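Local structure of protein YCGM (Escherichia coli, 1NR9) at residues A[14-19]-A[184-189]; A[66-71]-A[106-111]. The protein is of unknown function but belongs to the fumarylacetoacetate hydrolase family, forms a dimer and binds a magnesium ion. All coordinates share one frame; numbering follows the deposited sequence.

Contact 1 joins a loop near the start of the chain, 14-19, to the loop 184-189. Contact 2 falls between them in sequence and joins the start of strand 69-79 to the start of helix 107-116. The two lie on opposite sides of the chain's centre. Their centres are about 28 Å apart and their nearest atoms about 15 Å apart, so they do not touch. The mixed sheet links them. Strand 69-79 begins in contact 2, and its Ile79 bonds to the turn of contact 1. The same strand carries Glu72, which binds magnesium with Asp103. Contact 2 lies close to that metal site, and both contacts reach the second subunit.

Contact 1: A[14-19]-A[184-189]; sequences LDYPVS and LKAGDV
The carbonyl oxygen of Gly187 is gripped by two partners. One is a water that donates to Gly187 O at 2.7 Å. The same water accepts from Ser19 N at 2.8 Å. The other partner is His6 NE2. No direct hydrogen bond joins the two loops; a water bridges them instead.

Gly187 is the third residue of a type II beta turn from Lys185 to Asp188. Its phi of 102° is the positive value this turn position needs. The turn is closed by Asp188 N bonding to Lys185 O at 3.2 Å. The Asp188 carboxylate folds back over it, and Lys185 N bonds to Asp188 OD2 at 2.9 Å, coming from above the carboxylate plane. Lys20 NZ makes a salt bridge to the same oxygen. This second partner would tend to keep the acid charged.

Apolar packing lies against the two central residues of the turn. Tyr16 CB lies 3.7 Å from Gly187 CA. With CG anti to the carbonyl carbon (chi1 -67°), the ring edge meets the Ala186 methyl, Tyr16 CD2 being 3.9 Å from Ala186 CB. Pro17 lies alongside, with CD 4.0 Å from Ala186 O. Ser19 CB faces the OD1 side of Asp188, and Ser19 also packs on Glu50 of the second subunit.

Gly187 and Asp188 also make backbone bonds to Ile79 of strand 69-79. The contact lies where two neighbouring strands begin: the loops run on into strands 21-24 and 189-191, which pair in parallel in the mixed sheet.

Contact 2: A[66-71]-A[106-111]; sequences FGSVHH and LRDVQG
Leu106 spreads its two methyls over one side of segment 66-71. CD1 lies 3.8 Å from Phe66 CB, and the two side chains cross at a slant. CD2 lies 3.6 Å from Val69 CG2, where the two side chains run side by side and point the same way. Val109, three residues further on, adds CG2 at 3.4 Å from Phe66 O. The ring of Phe66 leads away from the helix and stacks on Phe181 of the second subunit.

One hydrogen bond joins the two segments. Ser68 OG donates to Asp108 OD1 at 3.1 Å and arrives well above the carboxylate plane, 49° out of it. Ser68 chi1 is 72°, with OG between the backbone N and the carbonyl carbon, which turns the hydroxyl to the acid. Asp108 stands in the first turn of the helix, where the helix end would probably steady its negative charge.

Arg107 lays its aliphatic part over one face of the His70 ring. The arginine is poorly ordered and modelled too close to the ring, so the finer detail is doubtful. Its NH1 makes a weak, long ion pair with Glu72.

Leu106 is the N-cap residue, and its O accepts from Gln110 N at 2.9 Å. The chain just before it is tied to the strand by a backbone bond between Thr105 and His70. The Arg107 side chain is about 6 Å from a magnesium ion held by Glu72 and Asp103. The strand and the helix start thus lie beside a metal site of the fumarylacetoacetate hydrolase family fold.

Contact 1: A[14-19]-A[184-189]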
# COMPACT_ATOMS: atom_id res chain seq x y z
N LEU A 14 -6.67 20.91 5.42
CA LEU A 14 -6.07 20.66 6.72
C LEU A 14 -4.55 20.53 6.57
O LEU A 14 -4.05 20.18 5.51
CB LEU A 14 -6.64 19.38 7.31
CG LEU A 14 -8.16 19.42 7.49
CD1 LEU A 14 -8.63 18.10 8.12
CD2 LEU A 14 -8.54 20.61 8.36
N ASP A 15 -3.82 20.82 7.64
CA ASP A 15 -2.37 20.75 7.58
C ASP A 15 -1.81 19.36 7.84
O ASP A 15 -1.02 19.16 8.75
CB ASP A 15 -1.78 21.74 8.58
CG ASP A 15 -0.74 22.63 7.96
OD1 ASP A 15 0.29 22.10 7.49
OD2 ASP A 15 -0.97 23.86 7.92
N TYR A 16 -2.24 18.41 7.02
CA TYR A 16 -1.78 17.03 7.14
C TYR A 16 -1.52 16.47 5.76
O TYR A 16 -2.32 16.64 4.84
CB TYR A 16 -2.84 16.16 7.83
CG TYR A 16 -3.08 16.48 9.29
CD1 TYR A 16 -4.22 17.19 9.69
CD2 TYR A 16 -2.19 16.07 10.26
CE1 TYR A 16 -4.45 17.48 11.04
CE2 TYR A 16 -2.41 16.35 11.60
CZ TYR A 16 -3.53 17.05 11.99
OH TYR A 16 -3.73 17.32 13.33
N PRO A 17 -0.38 15.79 5.58
CA PRO A 17 -0.04 15.21 4.29
C PRO A 17 -0.98 14.08 3.95
O PRO A 17 -1.79 13.63 4.78
CB PRO A 17 1.37 14.68 4.51
CG PRO A 17 1.91 15.63 5.50
CD PRO A 17 0.78 15.75 6.48
N VAL A 18 -0.88 13.62 2.71
CA VAL A 18 -1.67 12.51 2.24
C VAL A 18 -0.62 11.42 2.15
O VAL A 18 0.55 11.73 1.93
CB VAL A 18 -2.25 12.76 0.84
CG1 VAL A 18 -2.89 11.49 0.31
CG2 VAL A 18 -3.29 13.87 0.90
N SER A 19 -1.01 10.17 2.35
CA SER A 19 -0.03 9.10 2.27
C SER A 19 -0.69 7.76 2.06
O SER A 19 -0.88 7.32 0.93
CB SER A 19 0.82 9.07 3.53
OG SER A 19 1.98 8.26 3.33
N LEU A 184 1.75 4.51 11.74
CA LEU A 184 0.83 5.46 11.13
C LEU A 184 1.35 6.87 11.35
O LEU A 184 1.49 7.32 12.50
CB LEU A 184 -0.55 5.36 11.77
CG LEU A 184 -1.10 3.96 12.07
CD1 LEU A 184 -2.44 4.10 12.77
CD2 LEU A 184 -1.24 3.14 10.79
N LYS A 185 1.66 7.57 10.28
CA LYS A 185 2.15 8.93 10.42
C LYS A 185 0.96 9.85 10.35
O LYS A 185 -0.13 9.43 9.94
CB LYS A 185 3.14 9.27 9.30
CG LYS A 185 4.49 8.57 9.41
CD LYS A 185 5.34 8.93 8.20
CE LYS A 185 6.75 8.34 8.24
NZ LYS A 185 7.42 8.50 6.91
N ALA A 186 1.14 11.10 10.76
CA ALA A 186 0.05 12.07 10.70
C ALA A 186 -0.29 12.27 9.23
O ALA A 186 0.59 12.27 8.37
CB ALA A 186 0.48 13.39 11.33
N GLY A 187 -1.58 12.43 8.94
CA GLY A 187 -1.99 12.61 7.56
C GLY A 187 -2.57 11.32 7.02
O GLY A 187 -3.31 11.34 6.05
N ASP A 188 -2.24 10.19 7.64
CA ASP A 188 -2.75 8.89 7.21
C ASP A 188 -4.21 8.76 7.62
O ASP A 188 -4.66 9.39 8.57
CB ASP A 188 -1.98 7.73 7.84
CG ASP A 188 -0.66 7.45 7.16
OD1 ASP A 188 -0.52 7.75 5.95
OD2 ASP A 188 0.25 6.91 7.83
N VAL A 189 -4.93 7.90 6.92
CA VAL A 189 -6.33 7.68 7.21
C VAL A 189 -6.53 6.21 7.56
O VAL A 189 -5.79 5.35 7.10
CB VAL A 189 -7.20 8.04 5.99
CG1 VAL A 189 -8.65 7.63 6.22
CG2 VAL A 189 -7.09 9.55 5.73
O HOH W 1 -3.18 9.59 3.97

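Contact 2: A[66-71]-A[106-111]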
# COMPACT_ATOMS: atom_id res chain seq x y z
N PHE A 66 -12.85 -4.88 -15.23
CA PHE A 66 -12.31 -5.76 -14.20
C PHE A 66 -13.37 -6.47 -13.38
O PHE A 66 -13.06 -7.10 -12.37
CB PHE A 66 -11.41 -4.96 -13.26
CG PHE A 66 -10.13 -4.50 -13.90
CD1 PHE A 66 -9.59 -3.25 -13.58
CD2 PHE A 66 -9.43 -5.33 -14.76
CE1 PHE A 66 -8.37 -2.85 -14.11
CE2 PHE A 66 -8.21 -4.94 -15.30
CZ PHE A 66 -7.68 -3.69 -14.97
N GLY A 67 -14.63 -6.38 -13.80
CA GLY A 67 -15.68 -7.05 -13.07
C GLY A 67 -16.42 -6.06 -12.20
O GLY A 67 -16.11 -4.87 -12.20
N SER A 68 -17.40 -6.55 -11.43
CA SER A 68 -18.19 -5.67 -10.58
C SER A 68 -17.36 -4.90 -9.55
O SER A 68 -16.30 -5.35 -9.12
CB SER A 68 -19.28 -6.46 -9.84
OG SER A 68 -18.70 -7.26 -8.83
N VAL A 69 -17.88 -3.74 -9.17
CA VAL A 69 -17.23 -2.86 -8.21
C VAL A 69 -18.20 -2.67 -7.06
O VAL A 69 -19.30 -2.16 -7.26
CB VAL A 69 -16.92 -1.49 -8.87
CG1 VAL A 69 -16.22 -0.56 -7.90
CG2 VAL A 69 -16.07 -1.71 -10.11
N HIS A 70 -17.80 -3.07 -5.85
CA HIS A 70 -18.68 -2.92 -4.69
C HIS A 70 -18.40 -1.70 -3.83
O HIS A 70 -17.31 -1.14 -3.85
CB HIS A 70 -18.64 -4.17 -3.81
CG HIS A 70 -19.38 -5.33 -4.39
ND1 HIS A 70 -19.72 -6.44 -3.65
CD2 HIS A 70 -19.82 -5.56 -5.65
CE1 HIS A 70 -20.34 -7.31 -4.43
NE2 HIS A 70 -20.41 -6.80 -5.64
N HIS A 71 -19.41 -1.29 -3.07
CA HIS A 71 -19.29 -0.14 -2.19
C HIS A 71 -19.31 -0.62 -0.74
O HIS A 71 -20.01 -1.57 -0.40
CB HIS A 71 -20.45 0.84 -2.41
CG HIS A 71 -21.80 0.23 -2.25
ND1 HIS A 71 -22.58 -0.16 -3.32
CD2 HIS A 71 -22.49 -0.13 -1.14
CE1 HIS A 71 -23.69 -0.73 -2.88
NE2 HIS A 71 -23.66 -0.72 -1.56
N LEU A 106 -12.96 -4.44 -5.92
CA LEU A 106 -13.25 -5.25 -7.10
C LEU A 106 -13.49 -6.71 -6.65
O LEU A 106 -12.56 -7.53 -6.66
CB LEU A 106 -12.06 -5.21 -8.07
CG LEU A 106 -11.80 -3.88 -8.79
CD1 LEU A 106 -10.54 -3.98 -9.64
CD2 LEU A 106 -13.00 -3.53 -9.67
N ARG A 107 -14.74 -7.02 -6.27
CA ARG A 107 -15.10 -8.34 -5.76
C ARG A 107 -14.69 -9.52 -6.62
O ARG A 107 -14.07 -10.46 -6.12
CB ARG A 107 -16.60 -8.45 -5.49
CG ARG A 107 -17.15 -7.39 -4.56
CD ARG A 107 -16.43 -7.28 -3.22
NE ARG A 107 -16.63 -8.42 -2.33
CZ ARG A 107 -16.19 -8.45 -1.07
NH1 ARG A 107 -15.53 -7.41 -0.57
NH2 ARG A 107 -16.40 -9.52 -0.32
N ASP A 108 -15.02 -9.49 -7.90
CA ASP A 108 -14.65 -10.59 -8.78
C ASP A 108 -13.15 -10.88 -8.64
O ASP A 108 -12.74 -12.02 -8.37
CB ASP A 108 -14.99 -10.22 -10.23
CG ASP A 108 -16.49 -10.18 -10.48
OD1 ASP A 108 -17.24 -9.92 -9.51
OD2 ASP A 108 -16.92 -10.40 -11.63
N VAL A 109 -12.34 -9.84 -8.80
CA VAL A 109 -10.89 -9.95 -8.70
C VAL A 109 -10.43 -10.45 -7.34
O VAL A 109 -9.48 -11.25 -7.25
CB VAL A 109 -10.22 -8.59 -8.92
CG1 VAL A 109 -8.73 -8.72 -8.68
CG2 VAL A 109 -10.54 -8.08 -10.33
N GLN A 110 -11.08 -9.98 -6.28
CA GLN A 110 -10.73 -10.38 -4.93
C GLN A 110 -10.95 -11.88 -4.74
O GLN A 110 -10.11 -12.57 -4.15
CB GLN A 110 -11.57 -9.63 -3.91
CG GLN A 110 -10.83 -9.36 -2.63
CD GLN A 110 -11.75 -9.21 -1.45
OE1 GLN A 110 -12.81 -8.60 -1.56
NE2 GLN A 110 -11.35 -9.76 -0.31
N GLY A 111 -12.09 -12.37 -5.23
CA GLY A 111 -12.40 -13.78 -5.11
C GLY A 111 -11.26 -14.59 -5.72
O GLY A 111 -10.79 -15.56 -5.13